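Local coordinates for sensory box/GGDEF domain protein (Colwellia psychrerythraea, PDB 3LYX) that probably senses a signal through its PAS domain, the part crystallised here, and passes it to a GGDEF domain of the diguanylate cyclase family, at residues V21-Q26 / V109-I114; G80-L85 / I94-V99. One frame throughout, in Å; residues are numbered along the deposited sequence.

Contact 1: V21-Q26 / V109-I114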
loop_
_atom_site.group_PDB
_atom_site.type_symbol
_atom_site.label_atom_id
_atom_site.label_comp_id
_atom_site.label_asym_id
_atom_site.label_seq_id
_atom_site.Cartn_x
_atom_site.Cartn_y
_atom_site.Cartn_z
ATOM N N VAL B 21 -1.311 9.401 1.618
ATOM C CA VAL B 21 -1.416 10.703 2.270
ATOM C C VAL B 21 -2.859 10.872 2.707
ATOM O O VAL B 21 -3.766 10.968 1.872
ATOM C CB VAL B 21 -1.041 11.864 1.323
ATOM C CG1 VAL B 21 -1.129 13.198 2.066
ATOM C CG2 VAL B 21 0.360 11.658 0.780
ATOM N N VAL B 22 -3.064 10.889 4.018
ATOM C CA VAL B 22 -4.391 11.045 4.592
ATOM C C VAL B 22 -4.563 12.496 5.045
ATOM O O VAL B 22 -3.702 13.024 5.744
ATOM C CB VAL B 22 -4.560 10.114 5.796
ATOM C CG1 VAL B 22 -5.985 10.178 6.310
ATOM C CG2 VAL B 22 -4.180 8.686 5.400
ATOM N N THR B 23 -5.669 13.130 4.649
ATOM C CA THR B 23 -5.932 14.529 5.008
ATOM C C THR B 23 -7.270 14.741 5.700
ATOM O O THR B 23 -8.142 13.867 5.669
ATOM C CB THR B 23 -5.938 15.442 3.759
ATOM O OG1 THR B 23 -6.903 14.952 2.822
ATOM C CG2 THR B 23 -4.566 15.482 3.100
ATOM N N ASP B 24 -7.435 15.906 6.326
ATOM C CA ASP B 24 -8.696 16.214 6.984
ATOM C C ASP B 24 -9.588 16.929 5.985
ATOM O O ASP B 24 -9.212 17.102 4.825
ATOM C CB ASP B 24 -8.508 17.078 8.246
ATOM C CG ASP B 24 -7.846 18.431 7.966
ATOM O OD1 ASP B 24 -7.905 18.932 6.820
ATOM O OD2 ASP B 24 -7.273 19.001 8.920
ATOM N N LEU B 25 -10.771 17.332 6.435
ATOM C CA LEU B 25 -11.726 18.013 5.574
ATOM C C LEU B 25 -11.169 19.255 4.924
ATOM O O LEU B 25 -11.689 19.705 3.905
ATOM C CB LEU B 25 -12.973 18.399 6.360
ATOM C CG LEU B 25 -13.917 17.258 6.720
ATOM C CD1 LEU B 25 -15.131 17.831 7.451
ATOM C CD2 LEU B 25 -14.345 16.532 5.446
ATOM N N GLN B 26 -10.111 19.809 5.506
ATOM C CA GLN B 26 -9.514 21.016 4.957
ATOM C C GLN B 26 -8.177 20.822 4.252
ATOM O O GLN B 26 -7.446 21.783 4.020
ATOM C CB GLN B 26 -9.394 22.053 6.058
ATOM C CG GLN B 26 -10.718 22.250 6.773
ATOM C CD GLN B 26 -10.792 23.555 7.515
ATOM O OE1 GLN B 26 -9.943 23.848 8.354
ATOM N NE2 GLN B 26 -11.813 24.353 7.212
ATOM N N VAL B 109 -14.878 12.786 7.038
ATOM C CA VAL B 109 -13.975 13.500 7.945
ATOM C C VAL B 109 -12.653 13.848 7.266
ATOM O O VAL B 109 -11.712 14.330 7.904
ATOM C CB VAL B 109 -13.667 12.672 9.218
ATOM C CG1 VAL B 109 -14.946 12.493 10.040
ATOM C CG2 VAL B 109 -13.074 11.308 8.832
ATOM N N GLY B 110 -12.582 13.607 5.966
ATOM C CA GLY B 110 -11.366 13.916 5.251
ATOM C C GLY B 110 -11.218 13.069 4.014
ATOM O O GLY B 110 -12.208 12.596 3.454
ATOM N N ALA B 111 -9.973 12.862 3.603
ATOM C CA ALA B 111 -9.692 12.084 2.411
ATOM C C ALA B 111 -8.461 11.193 2.529
ATOM O O ALA B 111 -7.578 11.399 3.379
ATOM C CB ALA B 111 -9.528 13.019 1.216
ATOM N N LEU B 112 -8.420 10.212 1.635
ATOM C CA LEU B 112 -7.332 9.252 1.538
ATOM C C LEU B 112 -6.731 9.406 0.147
ATOM O O LEU B 112 -7.435 9.276 -0.857
ATOM C CB LEU B 112 -7.867 7.826 1.719
ATOM C CG LEU B 112 -6.878 6.655 1.583
ATOM C CD1 LEU B 112 -5.914 6.641 2.760
ATOM C CD2 LEU B 112 -7.650 5.338 1.547
ATOM N N GLY B 113 -5.442 9.716 0.087
ATOM C CA GLY B 113 -4.783 9.857 -1.195
ATOM C C GLY B 113 -3.759 8.749 -1.417
ATOM O O GLY B 113 -3.013 8.407 -0.498
ATOM N N ILE B 114 -3.742 8.181 -2.621
ATOM C CA ILE B 114 -2.791 7.124 -2.993
ATOM C C ILE B 114 -2.012 7.676 -4.185
ATOM O O ILE B 114 -2.606 8.136 -5.162
ATOM C CB ILE B 114 -3.511 5.804 -3.420
ATOM C CG1 ILE B 114 -4.270 5.201 -2.239
ATOM C CG2 ILE B 114 -2.474 4.777 -3.907
ATOM C CD1 ILE B 114 -5.357 6.075 -1.693
HETATM O O HOH W 1 -5.688 12.799 1.157
#

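Contact 2: G80-L85 / I94-V99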
loop_
_atom_site.group_PDB
_atom_site.type_symbol
_atom_site.label_atom_id
_atom_site.label_comp_id
_atom_site.label_asym_id
_atom_site.label_seq_id
_atom_site.Cartn_x
_atom_site.Cartn_y
_atom_site.Cartn_z
ATOM N N GLY B 80 -6.320 10.849 -11.325
ATOM C CA GLY B 80 -5.762 11.743 -12.319
ATOM C C GLY B 80 -4.253 11.705 -12.290
ATOM O O GLY B 80 -3.663 11.163 -11.363
ATOM N N GLU B 81 -3.635 12.258 -13.326
ATOM C CA GLU B 81 -2.186 12.322 -13.431
ATOM C C GLU B 81 -1.874 13.795 -13.307
ATOM O O GLU B 81 -2.190 14.587 -14.195
ATOM C CB GLU B 81 -1.727 11.788 -14.781
ATOM C CG GLU B 81 -1.749 10.274 -14.874
ATOM C CD GLU B 81 -1.582 9.790 -16.298
ATOM O OE1 GLU B 81 -0.746 10.355 -17.032
ATOM O OE2 GLU B 81 -2.289 8.839 -16.681
ATOM N N ILE B 82 -1.262 14.155 -12.188
ATOM C CA ILE B 82 -0.959 15.545 -11.894
ATOM C C ILE B 82 0.520 15.790 -11.633
ATOM O O ILE B 82 1.287 14.851 -11.433
ATOM C CB ILE B 82 -1.761 15.980 -10.649
ATOM C CG1 ILE B 82 -1.422 15.048 -9.475
ATOM C CG2 ILE B 82 -3.266 15.907 -10.945
ATOM C CD1 ILE B 82 -2.096 15.411 -8.166
ATOM N N ARG B 83 0.918 17.056 -11.647
ATOM C CA ARG B 83 2.306 17.387 -11.370
ATOM C C ARG B 83 2.544 17.258 -9.869
ATOM O O ARG B 83 1.611 17.322 -9.065
ATOM C CB ARG B 83 2.648 18.805 -11.837
ATOM C CG ARG B 83 2.835 18.928 -13.345
ATOM C CD ARG B 83 3.409 20.279 -13.731
ATOM N NE ARG B 83 2.558 21.372 -13.276
ATOM C CZ ARG B 83 2.840 22.660 -13.437
ATOM N NH1 ARG B 83 3.959 23.026 -14.047
ATOM N NH2 ARG B 83 1.998 23.586 -12.988
ATOM N N MET B 84 3.804 17.085 -9.509
ATOM C CA MET B 84 4.205 16.913 -8.127
ATOM C C MET B 84 5.400 17.832 -7.860
ATOM O O MET B 84 6.265 17.998 -8.721
ATOM C CB MET B 84 4.593 15.444 -7.933
ATOM C CG MET B 84 5.095 15.062 -6.572
ATOM S SD MET B 84 6.184 13.634 -6.706
ATOM C CE MET B 84 7.759 14.472 -6.463
ATOM N N LEU B 85 5.430 18.448 -6.682
ATOM C CA LEU B 85 6.534 19.325 -6.309
ATOM C C LEU B 85 7.282 18.664 -5.157
ATOM O O LEU B 85 6.764 18.562 -4.038
ATOM C CB LEU B 85 6.017 20.703 -5.879
ATOM C CG LEU B 85 7.089 21.671 -5.353
ATOM C CD1 LEU B 85 8.147 21.903 -6.421
ATOM C CD2 LEU B 85 6.453 22.988 -4.931
ATOM N N ILE B 94 2.781 12.298 -11.188
ATOM C CA ILE B 94 2.373 11.137 -10.409
ATOM C C ILE B 94 0.982 10.689 -10.824
ATOM O O ILE B 94 0.193 11.471 -11.356
ATOM C CB ILE B 94 2.315 11.458 -8.900
ATOM C CG1 ILE B 94 1.397 12.661 -8.664
ATOM C CG2 ILE B 94 3.702 11.787 -8.366
ATOM C CD1 ILE B 94 1.174 12.991 -7.203
ATOM N N GLU B 95 0.700 9.414 -10.605
ATOM C CA GLU B 95 -0.619 8.870 -10.879
ATOM C C GLU B 95 -1.229 8.973 -9.485
ATOM O O GLU B 95 -0.654 8.476 -8.516
ATOM C CB GLU B 95 -0.530 7.406 -11.323
ATOM C CG GLU B 95 -1.869 6.675 -11.259
ATOM C CD GLU B 95 -1.853 5.354 -12.007
ATOM O OE1 GLU B 95 -0.908 4.561 -11.807
ATOM O OE2 GLU B 95 -2.792 5.111 -12.797
ATOM N N SER B 96 -2.375 9.630 -9.377
ATOM C CA SER B 96 -2.983 9.828 -8.070
ATOM C C SER B 96 -4.465 9.467 -8.001
ATOM O O SER B 96 -5.185 9.517 -9.003
ATOM C CB SER B 96 -2.766 11.292 -7.642
ATOM O OG SER B 96 -3.356 11.562 -6.382
ATOM N N MET B 97 -4.904 9.100 -6.804
ATOM C CA MET B 97 -6.291 8.734 -6.557
ATOM C C MET B 97 -6.683 9.295 -5.196
ATOM O O MET B 97 -5.874 9.336 -4.275
ATOM C CB MET B 97 -6.434 7.215 -6.551
ATOM C CG MET B 97 -7.840 6.702 -6.304
ATOM S SD MET B 97 -7.773 4.976 -5.776
ATOM C CE MET B 97 -7.375 5.213 -4.081
ATOM N N CYS B 98 -7.928 9.726 -5.073
ATOM C CA CYS B 98 -8.416 10.287 -3.824
ATOM C C CYS B 98 -9.848 9.837 -3.553
ATOM O O CYS B 98 -10.707 9.905 -4.433
ATOM C CB CYS B 98 -8.363 11.820 -3.886
ATOM S SG CYS B 98 -8.795 12.656 -2.326
ATOM N N VAL B 99 -10.091 9.346 -2.343
ATOM C CA VAL B 99 -11.429 8.928 -1.945
ATOM C C VAL B 99 -11.681 9.492 -0.555
ATOM O O VAL B 99 -10.745 9.722 0.210
ATOM C CB VAL B 99 -11.602 7.380 -1.932
ATOM C CG1 VAL B 99 -11.305 6.823 -3.320
ATOM C CG2 VAL B 99 -10.696 6.734 -0.886
HETATM O O HOH W 2 -2.829 6.738 -14.850
#

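Contact 1: V21-Q26 / V109-I114
V21 to D24 and V109 to I114 run antiparallel, their axes at 162° and 4.5 Å apart at the closest, with V21 facing G113 and T23 facing A111 as hydrogen-bonded pairs. Each of these pairs makes two backbone bonds, V21 N to G113 O and T23 N to A111 O both at 2.9 Å, and the return bonds from G113 N to V21 O and from A111 N to T23 O. The A111 N-H points fairly straight at T23 O but comes from above the carbonyl plane, while the bond from G113 N is the more bent. At the non-hydrogen-bonded pair between them, CG2 of V22 leans on CD1 of L112 at 3.8 Å, the two side chains meeting at a slant, while CG1 of V22 lies against the A111 carbonyl oxygen. On the face with V21, T23 and A111, the T23 hydroxyl and a water add polar atoms. T23 places OG1 between its own backbone N and carbonyl carbon (chi1 57°), which brings OG1 to 3.6 Å from CB of A111 and lets it hold the water at 3.0 Å from OG1. That water donates to V21 O at 2.7 Å and, weakly, to A111 O. Past D24, L25 brings CD2 to 3.5 Å from G110 N. D24 OD1 takes the Q26 N-H in an Asx turn and also that of F28. The contact thus joins the strands that come first and last in the chain, side by side within the PAS sheet, apolar at V22 and L112 but water-bridged beside T23, while G110 N stays buried without a partner.

Contact 2: G80-L85 / I94-V99
Strands 80-85 and 94-99 pair antiparallel as the two arms of a beta hairpin, their segment axes at 120°; within the two segments the pairing runs from G80/S96 to I82/I94, and the ladder continues with M84 bonded to G92. G80 and S96 exchange bonds, with S96 N 2.8 Å from G80 O, and I82 and I94 do likewise, with I94 N 3.0 Å from I82 O; I82 N reaches I94 O over a longer, more bent path. On the apolar face, I82 and I94 share one conformation: each has CG1 set between its backbone N and carbonyl carbon (chi1 57° and 55°). CG1 of I82 comes to 3.8 Å from CG1 of I94, the two side chains meeting at a slant. I94 also offers its other branch to M84, whose SD rests 3.5 Å from CG2 of I94, the side chains crossing at about a right angle. Y40 of helix 34-40 packs on both M84 and I94. S96 lies on the same face, its CB 3.8 Å from G80 O, and its OG is hydrogen-bonded to OD1 of N115. On the reverse face, E81 and E95 project together. A single water spans them, donating to OE2 of E81 at 2.8 Å and to OE2 of E95 at 2.6 Å. The water, together with a long, weak ion pair from E95 OE1 to R116, would be expected to ease the repulsion between two like charges, so this hairpin of the PAS fold combines an isoleucine-methionine cluster on one face with a hydrated acidic pair on the other.

Contact 1 and contact 2 are steps across one antiparallel sheet, their centres about 14 Å apart, and strands 91-102 and 108-117 bring them together. L112 N lies 2.8 Å from V99 O and I114 N lies 2.9 Å from M97 O, both probable hydrogen bonds, while CB of A111 packs on SG of C98 at 3.6 Å. Along the chain the 80-85/94-99 hairpin is nested inside the loop closed by 21-26/109-114, a nesting that fits the strand order 2-1-5-4-3 of the PAS fold. Y15 of the second subunit packs on L112 and I114 of segment 109-114 and on M97 and V99 of segment 94-99, so these two neighbouring strands border the second subunit.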